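Local structure of mitochondrial dynamics protein MID49 (Mus musculus, 4WOY) at residues A[34-37]-A[38-42]; A[304-308]-A[309-313]; A[15-18]-A[19-22]; A[107-110]-A[111-114]. The protein recruits the dynamin-related GTPase Drp1 to the mitochondrial outer membrane, regulates its GTPase activity and is required for mitochondrial fission. The protein carries 1 engineered substitution. One frame throughout, in Å; residues are numbered along the deposited sequence.

In the fold
The four contacts are local, each formed within a few residues of sequence, and all lie at the surface of the cytosolic portion of MID49, whose fold is that of a nucleotidyltransferase. Contacts 3 and 1 share helix 18-42: residues 15-22 start it and residues 34-42 form its last turns, with centres 29 Å apart. Contact 4, a turn in the loop between strands 97-102 and 119-120, is the neighbour of contact 1, their nearest atoms being about 11 Å apart. Contact 2 begins helix 308-317 in the Mab-21-like helical part, on the opposite side of the chain's centre from contact 1, with 43 Å between the two centres.

Contact 1 of 4, residues A[34-37]-A[38-42]; sequences ELQA and YLRSK
At its edge, near the ring plane, Tyr38 has the carbonyl oxygen of Leu35, with CD2 4.2 Å from Leu35 O, while Lys42 CG lies over one face, offset toward the rim. The second pair of flat groups is the Gln36 amide and the Arg40 guanidinium, side chains one turn apart that run alongside each other in the same direction. Their planes are turned 57° apart and the nearest approach, Gln36 NE2 to Arg40 NE, is 3.7 Å, a contact of two nitrogens. Gln36 CG is anti to the backbone N (chi1 -171°), and the extended chain carries the amide out beside Arg40 NE; the other amide atom, OE1, accepts a hydrogen bond from Leu51 N. Arg40 CG packs on the Gln36 carbonyl, 3.4 Å from Gln36 O. These residues form the C-terminal turns of helix 18-42 in the MID51-like domain, with regular i to i+4 bonds such as Arg40 N to Gln36 O (2.9 Å) and Ser41 N to Ala37 O (3.0 Å). Leu35 and Tyr38 face helix 126-139, touching Leu137 and Ala136, whereas Leu39 rests on Phe48 of the loop that follows. Ala37 and Ser41 occupy an exposed side, where Ser41 CB comes 3.2 Å from Ala37 O.

Contact 2 of 4, residues A[304-308]-A[309-313]; sequences GNFRE and EEIDD
The chain runs extended through Phe306 and Arg307 and then enters helix 308-317, with Arg307 as N-cap: the Arg307 carbonyl O takes the Ile311 N-H at 3.3 Å, and Asp312 N bonds to Glu308 O at 2.9 Å. Glu310 folds back over this start. Its OE1 accepts the Arg307 backbone N-H at 2.8 Å with an N-H...O angle of 158°, the N3-to-N-cap half of a capping box. The same oxygen sits over the centre of one face of the Arg307 guanidinium, which a bend at chi3 (32°) turns back under the carboxylate. The two planes are only 11° apart and stack, so the long salt bridge, Arg307 NH2 to Glu310 OE1 at 3.9 Å, works through charge alone, with no N-H aimed at the oxygen. Glu310 OE2 instead pairs with Arg247, which also makes a cation-pi contact with the Phe306 ring. Phe306 and Ile311 form a hydrophobic staple across the cap, Phe306 CB to Ile311 CG1 being 3.7 Å. Glu308 and Asp312 bring two acids near each other, 4.5 Å from Glu308 OE2 to Asp312 OD2. Their repulsion is probably eased by the helix N-terminus, and the bond to the backbone together with the two arginines would favour a charged Glu310.

Contact 3 of 4, residues A[15-18]-A[19-22]; sequences ITPE and AHVT
Ala19 follows Glu18 directly in the first turn of helix 18-42, whose N-cap is Pro17; its N lies 3.1 Å from Pro17 O, at too poor an angle for a bond. His20 N reaches that same oxygen in a weak, bent bond. Its CG stands beside the backbone N (chi1 -65°), which swings the imidazole back over the proline: Pro17 CB lies over one ring face, displaced toward the rim, in a CH-pi contact 4.3 Å from the centroid, while Pro17 CG is 3.9 Å from His20 ND1. Val21 N makes the regular bond to Pro17 O at 3.2 Å, in the carbonyl plane. Its CG2 meets the methyl Thr16 CG2 at 3.8 Å, so Thr16 and Val21 occupy the two positions of a hydrophobic staple. Thr22 grips Glu18 O twice, from opposite faces of the carbonyl plane: through its N at 2.9 Å and through OG1 at 2.8 Å, the hydroxyl donating from above that plane. The whole turn links helix 2-14 to helix 18-42. Thr16 OG1 bonds to Gln62 O and Val21 touches Leu61, both in the loop leading to strand 69-74, and His20 rests on Cys171 and Leu172, just before strand 173-182.

Contact 4 of 4, residues A[107-110]-A[111-114]; sequences FHPR and GCSP
Cys112 turns back on Pro109, and its side chain can be followed outward from the backbone. CB meets the turn carbonyl, 3.4 Å from Pro109 O, and comes within 4.4 Å of His108 CB. SG stands beside the backbone N (chi1 -73°), which carries it over the start of the turn. There it touches Pro109 O at 3.4 Å, the ring carbon Pro109 CD at 3.9 Å and, also at 3.9 Å, His108 C, so the sulfur lies alongside the His108-Pro109 peptide and the CD corner of the proline ring. Cys112 N donates to Pro109 O at 3.1 Å, with an N-H...O angle of 159°, closing a type II beta turn from Pro109 to Cys112. Gly111 holds the third position with a positive phi of 110°, as is usual for glycine in this turn. Outside the turn, Asp116 OD2 accepts the N-H groups of Gly111 and Ser113, and Arg110 NH1 bonds to Gly121 O. The turn lies in the exposed loop after strand 97-102, and is probably part of the surface by which proteins of this family recruit Drp1. Among what holds its shape are one backbone bond inside the turn, an apolar sulfur-proline contact and the Asp116 carboxylate, whose OD2 takes both of those N-H groups and which would be expected to stay charged between these donors.

Contact 1 of 4, residues A[34-37]-A[38-42]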
ATOM      1  N   GLU A  34       0.658 -18.409 -11.588  1.00 54.01           N
ATOM      2  CA  GLU A  34       1.740 -18.599 -12.569  1.00 60.43           C
ATOM      3  C   GLU A  34       3.092 -18.134 -12.023  1.00 59.81           C
ATOM      4  O   GLU A  34       4.091 -18.842 -12.095  1.00 62.75           O
ATOM      5  CB  GLU A  34       1.423 -17.853 -13.873  1.00 66.50           C
ATOM      6  CG  GLU A  34       0.458 -18.578 -14.783  1.00 69.52           C
ATOM      7  CD  GLU A  34       0.944 -19.973 -15.110  1.00 70.89           C
ATOM      8  OE1 GLU A  34       2.091 -20.104 -15.572  1.00 72.44           O
ATOM      9  OE2 GLU A  34       0.193 -20.944 -14.909  1.00 71.88           O
ATOM     10  N   LEU A  35       3.107 -16.943 -11.448  1.00 53.29           N
ATOM     11  CA  LEU A  35       4.302 -16.413 -10.830  1.00 49.33           C
ATOM     12  C   LEU A  35       4.758 -17.284  -9.659  1.00 53.09           C
ATOM     13  O   LEU A  35       5.965 -17.483  -9.453  1.00 52.44           O
ATOM     14  CB  LEU A  35       4.041 -14.994 -10.340  1.00 47.91           C
ATOM     15  CG  LEU A  35       5.243 -14.230  -9.792  1.00 57.28           C
ATOM     16  CD1 LEU A  35       6.417 -14.324 -10.744  1.00 58.33           C
ATOM     17  CD2 LEU A  35       4.861 -12.784  -9.567  1.00 58.59           C
ATOM     18  N   GLN A  36       3.799 -17.802  -8.893  1.00 51.67           N
ATOM     19  CA  GLN A  36       4.133 -18.690  -7.788  1.00 50.54           C
ATOM     20  C   GLN A  36       4.747 -19.987  -8.309  1.00 52.31           C
ATOM     21  O   GLN A  36       5.694 -20.535  -7.728  1.00 50.24           O
ATOM     22  CB  GLN A  36       2.919 -19.017  -6.944  1.00 50.31           C
ATOM     23  CG  GLN A  36       3.303 -19.763  -5.687  1.00 58.00           C
ATOM     24  CD  GLN A  36       2.099 -20.244  -4.943  1.00 76.62           C
ATOM     25  OE1 GLN A  36       1.149 -19.490  -4.733  1.00 83.57           O
ATOM     26  NE2 GLN A  36       2.122 -21.505  -4.529  1.00 87.95           N
ATOM     27  N   ALA A  37       4.184 -20.493  -9.396  1.00 47.48           N
ATOM     28  CA  ALA A  37       4.682 -21.722  -9.975  1.00 53.79           C
ATOM     29  C   ALA A  37       6.132 -21.515 -10.398  1.00 57.36           C
ATOM     30  O   ALA A  37       6.978 -22.384 -10.187  1.00 47.83           O
ATOM     31  CB  ALA A  37       3.815 -22.160 -11.158  1.00 52.37           C
ATOM     32  N   TYR A  38       6.417 -20.349 -10.974  1.00 72.55           N
ATOM     33  CA  TYR A  38       7.780 -20.018 -11.365  1.00 78.72           C
ATOM     34  C   TYR A  38       8.717 -20.004 -10.171  1.00 71.12           C
ATOM     35  O   TYR A  38       9.795 -20.584 -10.213  1.00 75.95           O
ATOM     36  CB  TYR A  38       7.842 -18.656 -12.052  1.00 89.85           C
ATOM     37  CG  TYR A  38       9.253 -18.136 -12.133  1.00102.59           C
ATOM     38  CD1 TYR A  38      10.076 -18.478 -13.197  1.00113.84           C
ATOM     39  CD2 TYR A  38       9.780 -17.330 -11.127  1.00104.45           C
ATOM     40  CE1 TYR A  38      11.372 -18.014 -13.271  1.00115.85           C
ATOM     41  CE2 TYR A  38      11.077 -16.877 -11.184  1.00109.96           C
ATOM     42  CZ  TYR A  38      11.870 -17.220 -12.259  1.00115.47           C
ATOM     43  OH  TYR A  38      13.161 -16.760 -12.311  1.00114.24           O
ATOM     44  N   LEU A  39       8.305 -19.323  -9.110  1.00 58.42           N
ATOM     45  CA  LEU A  39       9.168 -19.125  -7.954  1.00 54.46           C
ATOM     46  C   LEU A  39       9.493 -20.449  -7.288  1.00 45.63           C
ATOM     47  O   LEU A  39      10.640 -20.708  -6.927  1.00 55.14           O
ATOM     48  CB  LEU A  39       8.504 -18.162  -6.950  1.00 67.83           C
ATOM     49  CG  LEU A  39       9.296 -17.644  -5.738  1.00 78.31           C
ATOM     50  CD1 LEU A  39       9.211 -16.138  -5.508  1.00 73.83           C
ATOM     51  CD2 LEU A  39       8.784 -18.385  -4.514  1.00 75.22           C
ATOM     52  N   ARG A  40       8.481 -21.291  -7.142  1.00 44.07           N
ATOM     53  CA  ARG A  40       8.665 -22.605  -6.549  1.00 43.78           C
ATOM     54  C   ARG A  40       9.537 -23.505  -7.407  1.00 46.82           C
ATOM     55  O   ARG A  40      10.313 -24.325  -6.902  1.00 43.17           O
ATOM     56  CB  ARG A  40       7.308 -23.264  -6.287  1.00 52.89           C
ATOM     57  CG  ARG A  40       6.564 -22.586  -5.155  1.00 61.31           C
ATOM     58  CD  ARG A  40       5.479 -23.462  -4.571  1.00 82.09           C
ATOM     59  NE  ARG A  40       5.196 -23.080  -3.187  1.00 95.99           N
ATOM     60  CZ  ARG A  40       5.468 -23.846  -2.129  1.00 99.45           C
ATOM     61  NH1 ARG A  40       6.003 -25.053  -2.288  1.00 93.74           N
ATOM     62  NH2 ARG A  40       5.193 -23.411  -0.908  1.00103.23           N
ATOM     63  N   SER A  41       9.412 -23.338  -8.713  1.00 49.34           N
ATOM     64  CA  SER A  41      10.178 -24.132  -9.659  1.00 47.50           C
ATOM     65  C   SER A  41      11.653 -23.750  -9.664  1.00 51.10           C
ATOM     66  O   SER A  41      12.532 -24.620  -9.626  1.00 49.39           O
ATOM     67  CB  SER A  41       9.583 -23.953 -11.059  1.00 50.39           C
ATOM     68  OG  SER A  41      10.494 -24.318 -12.070  1.00 64.06           O
ATOM     69  N   LYS A  42      11.906 -22.446  -9.709  1.00 54.47           N
ATOM     70  CA  LYS A  42      13.251 -21.896  -9.809  1.00 51.11           C
ATOM     71  C   LYS A  42      13.990 -21.728  -8.464  1.00 46.55           C
ATOM     72  O   LYS A  42      15.230 -21.743  -8.420  1.00 55.07           O
ATOM     73  CB  LYS A  42      13.185 -20.557 -10.541  1.00 53.48           C
ATOM     74  CG  LYS A  42      12.589 -20.672 -11.915  1.00 60.48           C
ATOM     75  CD  LYS A  42      13.490 -21.450 -12.864  1.00 75.17           C
ATOM     76  CE  LYS A  42      12.957 -21.416 -14.297  1.00 80.34           C
ATOM     77  NZ  LYS A  42      11.701 -22.205 -14.418  1.00 81.32           N
TER

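Contact 2 of 4, residues A[304-308]-A[309-313]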
ATOM      1  N   GLY A 304       6.474  14.687   6.076  1.00 52.07           N
ATOM      2  CA  GLY A 304       7.856  15.005   6.410  1.00 58.79           C
ATOM      3  C   GLY A 304       8.772  15.273   5.235  1.00 61.39           C
ATOM      4  O   GLY A 304       9.642  16.141   5.295  1.00 68.68           O
ATOM      5  N   ASN A 305       8.581  14.506   4.169  1.00 60.33           N
ATOM      6  CA  ASN A 305       9.410  14.610   2.988  1.00 63.85           C
ATOM      7  C   ASN A 305       8.799  15.552   1.950  1.00 68.47           C
ATOM      8  O   ASN A 305       9.235  15.577   0.805  1.00 75.85           O
ATOM      9  CB  ASN A 305       9.644  13.223   2.377  1.00 71.35           C
ATOM     10  CG  ASN A 305       8.343  12.532   1.961  1.00 82.92           C
ATOM     11  OD1 ASN A 305       7.255  12.874   2.448  1.00 86.66           O
ATOM     12  ND2 ASN A 305       8.453  11.549   1.062  1.00 82.45           N
ATOM     13  N   PHE A 306       7.780  16.312   2.334  1.00 69.02           N
ATOM     14  CA  PHE A 306       7.270  17.348   1.440  1.00 67.57           C
ATOM     15  C   PHE A 306       8.118  18.610   1.554  1.00 70.27           C
ATOM     16  O   PHE A 306       8.427  19.070   2.656  1.00 67.95           O
ATOM     17  CB  PHE A 306       5.813  17.684   1.741  1.00 61.09           C
ATOM     18  CG  PHE A 306       4.836  16.689   1.201  1.00 57.70           C
ATOM     19  CD1 PHE A 306       4.902  15.354   1.569  1.00 55.95           C
ATOM     20  CD2 PHE A 306       3.842  17.089   0.327  1.00 60.19           C
ATOM     21  CE1 PHE A 306       3.982  14.433   1.070  1.00 54.22           C
ATOM     22  CE2 PHE A 306       2.923  16.178  -0.180  1.00 57.01           C
ATOM     23  CZ  PHE A 306       2.990  14.848   0.190  1.00 51.28           C
ATOM     24  N   ARG A 307       8.476  19.177   0.410  1.00 65.62           N
ATOM     25  CA  ARG A 307       9.154  20.455   0.402  1.00 63.43           C
ATOM     26  C   ARG A 307       8.116  21.546   0.709  1.00 60.37           C
ATOM     27  O   ARG A 307       6.908  21.310   0.615  1.00 57.33           O
ATOM     28  CB  ARG A 307       9.890  20.641  -0.934  1.00 71.93           C
ATOM     29  CG  ARG A 307       9.934  22.045  -1.534  1.00 85.94           C
ATOM     30  CD  ARG A 307      10.791  22.067  -2.804  1.00 96.86           C
ATOM     31  NE  ARG A 307      10.725  20.801  -3.536  1.00103.94           N
ATOM     32  CZ  ARG A 307       9.753  20.460  -4.379  1.00105.51           C
ATOM     33  NH1 ARG A 307       8.739  21.288  -4.601  1.00108.32           N
ATOM     34  NH2 ARG A 307       9.788  19.284  -4.994  1.00102.70           N
ATOM     35  N   GLU A 308       8.576  22.725   1.109  1.00 71.53           N
ATOM     36  CA  GLU A 308       7.676  23.751   1.621  1.00 77.08           C
ATOM     37  C   GLU A 308       6.665  24.210   0.571  1.00 74.27           C
ATOM     38  O   GLU A 308       5.475  24.350   0.879  1.00 65.46           O
ATOM     39  CB  GLU A 308       8.482  24.936   2.164  1.00 89.82           C
ATOM     40  CG  GLU A 308       7.646  25.953   2.926  1.00 97.86           C
ATOM     41  CD  GLU A 308       8.493  26.920   3.740  1.00109.19           C
ATOM     42  OE1 GLU A 308       9.731  26.934   3.569  1.00115.54           O
ATOM     43  OE2 GLU A 308       7.914  27.670   4.554  1.00109.86           O
ATOM     44  N   GLU A 309       7.128  24.389  -0.668  1.00 72.94           N
ATOM     45  CA  GLU A 309       6.265  24.856  -1.746  1.00 78.08           C
ATOM     46  C   GLU A 309       5.172  23.843  -2.064  1.00 75.29           C
ATOM     47  O   GLU A 309       4.049  24.229  -2.358  1.00 79.90           O
ATOM     48  CB  GLU A 309       7.074  25.124  -3.016  1.00 87.26           C
ATOM     49  CG  GLU A 309       7.874  26.406  -3.007  1.00101.36           C
ATOM     50  CD  GLU A 309       8.530  26.670  -4.349  1.00112.42           C
ATOM     51  OE1 GLU A 309       8.431  25.790  -5.236  1.00114.31           O
ATOM     52  OE2 GLU A 309       9.137  27.750  -4.517  1.00115.25           O
ATOM     53  N   GLU A 310       5.508  22.555  -1.994  1.00 63.46           N
ATOM     54  CA  GLU A 310       4.542  21.475  -2.182  1.00 58.47           C
ATOM     55  C   GLU A 310       3.373  21.615  -1.221  1.00 60.58           C
ATOM     56  O   GLU A 310       2.222  21.680  -1.628  1.00 58.41           O
ATOM     57  CB  GLU A 310       5.218  20.125  -1.962  1.00 60.05           C
ATOM     58  CG  GLU A 310       5.611  19.386  -3.214  1.00 66.78           C
ATOM     59  CD  GLU A 310       6.498  18.209  -2.908  1.00 72.75           C
ATOM     60  OE1 GLU A 310       7.416  18.358  -2.069  1.00 79.75           O
ATOM     61  OE2 GLU A 310       6.258  17.124  -3.462  1.00 74.10           O
ATOM     62  N   ILE A 311       3.696  21.716   0.061  1.00 66.59           N
ATOM     63  CA  ILE A 311       2.700  21.899   1.096  1.00 63.14           C
ATOM     64  C   ILE A 311       1.880  23.163   0.885  1.00 63.35           C
ATOM     65  O   ILE A 311       0.654  23.145   0.955  1.00 67.22           O
ATOM     66  CB  ILE A 311       3.380  21.959   2.465  1.00 61.80           C
ATOM     67  CG1 ILE A 311       3.834  20.559   2.876  1.00 58.88           C
ATOM     68  CG2 ILE A 311       2.458  22.553   3.492  1.00 62.75           C
ATOM     69  CD1 ILE A 311       4.627  20.534   4.146  1.00 57.72           C
ATOM     70  N   ASP A 312       2.564  24.253   0.583  1.00 64.25           N
ATOM     71  CA  ASP A 312       1.907  25.531   0.380  1.00 63.72           C
ATOM     72  C   ASP A 312       0.980  25.445  -0.824  1.00 63.00           C
ATOM     73  O   ASP A 312      -0.096  26.039  -0.847  1.00 58.11           O
ATOM     74  CB  ASP A 312       2.938  26.646   0.192  1.00 65.49           C
ATOM     75  CG  ASP A 312       3.669  26.990   1.479  1.00 80.06           C
ATOM     76  OD1 ASP A 312       3.174  26.629   2.576  1.00 77.15           O
ATOM     77  OD2 ASP A 312       4.733  27.641   1.395  1.00 90.60           O
ATOM     78  N   ASP A 313       1.398  24.682  -1.822  1.00 60.19           N
ATOM     79  CA  ASP A 313       0.643  24.590  -3.058  1.00 68.60           C
ATOM     80  C   ASP A 313      -0.622  23.752  -2.859  1.00 66.22           C
ATOM     81  O   ASP A 313      -1.696  24.106  -3.343  1.00 67.95           O
ATOM     82  CB  ASP A 313       1.520  23.992  -4.164  1.00 74.39           C
ATOM     83  CG  ASP A 313       1.092  24.426  -5.544  1.00 87.82           C
ATOM     84  OD1 ASP A 313       0.152  23.815  -6.091  1.00 92.46           O
ATOM     85  OD2 ASP A 313       1.690  25.382  -6.077  1.00 95.64           O
TER

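Contact 3 of 4, residues A[15-18]-A[19-22]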
ATOM      1  N   ILE A  15     -16.924   4.878  -8.087  1.00 57.88           N
ATOM      2  CA  ILE A  15     -17.470   3.518  -8.124  1.00 60.23           C
ATOM      3  C   ILE A  15     -17.063   2.776  -9.391  1.00 61.95           C
ATOM      4  O   ILE A  15     -17.126   3.317 -10.483  1.00 59.85           O
ATOM      5  CB  ILE A  15     -19.005   3.542  -7.968  1.00 61.10           C
ATOM      6  CG1 ILE A  15     -19.371   4.233  -6.647  1.00 67.32           C
ATOM      7  CG2 ILE A  15     -19.580   2.136  -7.976  1.00 54.91           C
ATOM      8  CD1 ILE A  15     -20.850   4.558  -6.476  1.00 71.57           C
ATOM      9  N   THR A  16     -16.604   1.540  -9.222  1.00 61.43           N
ATOM     10  CA  THR A  16     -16.086   0.732 -10.332  1.00 56.64           C
ATOM     11  C   THR A  16     -17.107  -0.336 -10.728  1.00 46.42           C
ATOM     12  O   THR A  16     -17.626  -1.055  -9.878  1.00 45.22           O
ATOM     13  CB  THR A  16     -14.738   0.028  -9.944  1.00 53.64           C
ATOM     14  OG1 THR A  16     -13.782   1.002  -9.506  1.00 56.01           O
ATOM     15  CG2 THR A  16     -14.173  -0.758 -11.111  1.00 49.34           C
ATOM     16  N   PRO A  17     -17.390  -0.447 -12.029  1.00 52.94           N
ATOM     17  CA  PRO A  17     -18.336  -1.440 -12.575  1.00 60.12           C
ATOM     18  C   PRO A  17     -17.971  -2.868 -12.160  1.00 64.98           C
ATOM     19  O   PRO A  17     -16.792  -3.218 -12.243  1.00 68.38           O
ATOM     20  CB  PRO A  17     -18.203  -1.245 -14.091  1.00 57.91           C
ATOM     21  CG  PRO A  17     -17.810   0.208 -14.247  1.00 53.16           C
ATOM     22  CD  PRO A  17     -16.905   0.497 -13.056  1.00 47.82           C
ATOM     23  N   GLU A  18     -18.936  -3.678 -11.721  1.00 70.54           N
ATOM     24  CA  GLU A  18     -18.569  -4.959 -11.113  1.00 79.09           C
ATOM     25  C   GLU A  18     -17.913  -5.939 -12.070  1.00 72.10           C
ATOM     26  O   GLU A  18     -17.122  -6.785 -11.650  1.00 71.30           O
ATOM     27  CB  GLU A  18     -19.784  -5.654 -10.501  1.00 93.76           C
ATOM     28  CG  GLU A  18     -19.372  -6.755  -9.523  1.00106.42           C
ATOM     29  CD  GLU A  18     -20.541  -7.569  -9.003  1.00114.49           C
ATOM     30  OE1 GLU A  18     -21.685  -7.318  -9.447  1.00124.46           O
ATOM     31  OE2 GLU A  18     -20.308  -8.478  -8.170  1.00112.18           O
ATOM     32  N   ALA A  19     -18.201  -5.806 -13.353  1.00 66.83           N
ATOM     33  CA  ALA A  19     -17.524  -6.624 -14.348  1.00 72.50           C
ATOM     34  C   ALA A  19     -16.019  -6.370 -14.309  1.00 63.68           C
ATOM     35  O   ALA A  19     -15.211  -7.299 -14.408  1.00 60.79           O
ATOM     36  CB  ALA A  19     -18.090  -6.369 -15.747  1.00 72.73           C
ATOM     37  N   HIS A  20     -15.646  -5.109 -14.160  1.00 52.12           N
ATOM     38  CA  HIS A  20     -14.233  -4.752 -14.139  1.00 61.05           C
ATOM     39  C   HIS A  20     -13.558  -5.249 -12.857  1.00 57.72           C
ATOM     40  O   HIS A  20     -12.400  -5.698 -12.896  1.00 54.95           O
ATOM     41  CB  HIS A  20     -14.076  -3.233 -14.290  1.00 64.23           C
ATOM     42  CG  HIS A  20     -14.547  -2.708 -15.616  1.00 83.25           C
ATOM     43  ND1 HIS A  20     -14.687  -1.362 -15.883  1.00 87.52           N
ATOM     44  CD2 HIS A  20     -14.909  -3.356 -16.752  1.00 83.67           C
ATOM     45  CE1 HIS A  20     -15.126  -1.203 -17.120  1.00 83.97           C
ATOM     46  NE2 HIS A  20     -15.265  -2.397 -17.669  1.00 83.02           N
ATOM     47  N   VAL A  21     -14.286  -5.201 -11.739  1.00 47.32           N
ATOM     48  CA  VAL A  21     -13.763  -5.695 -10.463  1.00 46.11           C
ATOM     49  C   VAL A  21     -13.566  -7.204 -10.526  1.00 48.05           C
ATOM     50  O   VAL A  21     -12.518  -7.723 -10.137  1.00 47.79           O
ATOM     51  CB  VAL A  21     -14.686  -5.327  -9.248  1.00 45.87           C
ATOM     52  CG1 VAL A  21     -14.258  -6.075  -7.972  1.00 45.54           C
ATOM     53  CG2 VAL A  21     -14.684  -3.829  -9.017  1.00 43.94           C
ATOM     54  N   THR A  22     -14.565  -7.902 -11.045  1.00 51.12           N
ATOM     55  CA  THR A  22     -14.505  -9.360 -11.152  1.00 56.42           C
ATOM     56  C   THR A  22     -13.380  -9.827 -12.065  1.00 56.36           C
ATOM     57  O   THR A  22     -12.701 -10.834 -11.783  1.00 57.19           O
ATOM     58  CB  THR A  22     -15.841  -9.915 -11.668  1.00 62.78           C
ATOM     59  OG1 THR A  22     -16.882  -9.470 -10.795  1.00 73.41           O
ATOM     60  CG2 THR A  22     -15.836 -11.429 -11.663  1.00 65.82           C
TER

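Contact 4 of 4, residues A[107-110]-A[111-114]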
ATOM      1  N   PHE A 107      25.654 -20.766  17.576  1.00 53.09           N
ATOM      2  CA  PHE A 107      25.334 -22.186  17.467  1.00 55.06           C
ATOM      3  C   PHE A 107      24.591 -22.529  16.182  1.00 54.19           C
ATOM      4  O   PHE A 107      24.484 -23.697  15.811  1.00 59.99           O
ATOM      5  CB  PHE A 107      24.563 -22.619  18.712  1.00 58.74           C
ATOM      6  CG  PHE A 107      25.374 -22.452  20.004  1.00 71.27           C
ATOM      7  CD1 PHE A 107      26.679 -22.929  20.087  1.00 67.09           C
ATOM      8  CD2 PHE A 107      24.846 -21.782  21.106  1.00 76.60           C
ATOM      9  CE1 PHE A 107      27.430 -22.773  21.250  1.00 71.77           C
ATOM     10  CE2 PHE A 107      25.587 -21.616  22.252  1.00 82.74           C
ATOM     11  CZ  PHE A 107      26.885 -22.124  22.334  1.00 82.30           C
ATOM     12  N   HIS A 108      24.119 -21.500  15.485  1.00 50.02           N
ATOM     13  CA  HIS A 108      23.538 -21.659  14.155  1.00 52.85           C
ATOM     14  C   HIS A 108      24.184 -20.666  13.213  1.00 45.75           C
ATOM     15  O   HIS A 108      23.602 -19.608  12.932  1.00 46.50           O
ATOM     16  CB  HIS A 108      22.037 -21.425  14.174  1.00 47.04           C
ATOM     17  CG  HIS A 108      21.275 -22.450  14.949  1.00 58.49           C
ATOM     18  ND1 HIS A 108      20.654 -22.163  16.147  1.00 50.71           N
ATOM     19  CD2 HIS A 108      21.041 -23.760  14.706  1.00 55.41           C
ATOM     20  CE1 HIS A 108      20.048 -23.248  16.593  1.00 53.28           C
ATOM     21  NE2 HIS A 108      20.276 -24.232  15.741  1.00 57.19           N
ATOM     22  N   PRO A 109      25.396 -20.988  12.736  1.00 49.31           N
ATOM     23  CA  PRO A 109      26.160 -20.036  11.922  1.00 48.08           C
ATOM     24  C   PRO A 109      25.550 -19.792  10.553  1.00 47.20           C
ATOM     25  O   PRO A 109      24.581 -20.449  10.189  1.00 42.83           O
ATOM     26  CB  PRO A 109      27.550 -20.692  11.828  1.00 46.98           C
ATOM     27  CG  PRO A 109      27.324 -22.114  12.105  1.00 49.22           C
ATOM     28  CD  PRO A 109      26.210 -22.157  13.109  1.00 49.47           C
ATOM     29  N   ARG A 110      26.115 -18.826   9.832  1.00 42.89           N
ATOM     30  CA  ARG A 110      25.648 -18.437   8.496  1.00 43.19           C
ATOM     31  C   ARG A 110      25.649 -19.670   7.613  1.00 40.87           C
ATOM     32  O   ARG A 110      26.628 -20.408   7.595  1.00 45.49           O
ATOM     33  CB  ARG A 110      26.554 -17.340   7.908  1.00 45.01           C
ATOM     34  CG  ARG A 110      26.428 -16.004   8.632  1.00 37.83           C
ATOM     35  CD  ARG A 110      27.697 -15.160   8.454  1.00 59.95           C
ATOM     36  NE  ARG A 110      27.749 -14.137   9.494  1.00 53.49           N
ATOM     37  CZ  ARG A 110      27.230 -12.941   9.353  1.00 46.16           C
ATOM     38  NH1 ARG A 110      26.682 -12.636   8.197  1.00 55.38           N
ATOM     39  NH2 ARG A 110      27.270 -12.062  10.344  1.00 39.77           N
ATOM     40  N   GLY A 111      24.556 -19.899   6.887  1.00 41.03           N
ATOM     41  CA  GLY A 111      24.416 -21.092   6.063  1.00 41.21           C
ATOM     42  C   GLY A 111      23.392 -22.076   6.604  1.00 47.08           C
ATOM     43  O   GLY A 111      22.871 -22.905   5.869  1.00 49.95           O
ATOM     44  N   CYS A 112      23.082 -21.972   7.892  1.00 44.45           N
ATOM     45  CA  CYS A 112      22.060 -22.826   8.484  1.00 43.79           C
ATOM     46  C   CYS A 112      20.680 -22.436   7.972  1.00 42.17           C
ATOM     47  O   CYS A 112      19.775 -23.240   7.979  1.00 55.08           O
ATOM     48  CB  CYS A 112      22.117 -22.737  10.004  1.00 44.72           C
ATOM     49  SG  CYS A 112      23.558 -23.613  10.662  1.00 51.28           S
ATOM     50  N   SER A 113      20.528 -21.189   7.545  1.00 39.79           N
ATOM     51  CA  SER A 113      19.279 -20.713   6.964  1.00 38.26           C
ATOM     52  C   SER A 113      19.429 -20.328   5.495  1.00 41.69           C
ATOM     53  O   SER A 113      20.393 -19.659   5.127  1.00 41.93           O
ATOM     54  CB  SER A 113      18.751 -19.515   7.734  1.00 36.66           C
ATOM     55  OG  SER A 113      17.701 -18.910   6.996  1.00 39.43           O
ATOM     56  N   PRO A 114      18.454 -20.725   4.658  1.00 41.04           N
ATOM     57  CA  PRO A 114      18.465 -20.371   3.232  1.00 36.63           C
ATOM     58  C   PRO A 114      18.414 -18.866   3.024  1.00 38.75           C
ATOM     59  O   PRO A 114      18.862 -18.366   1.995  1.00 40.01           O
ATOM     60  CB  PRO A 114      17.189 -21.056   2.686  1.00 37.27           C
ATOM     61  CG  PRO A 114      16.297 -21.246   3.926  1.00 37.27           C
ATOM     62  CD  PRO A 114      17.269 -21.546   5.020  1.00 38.24           C
TER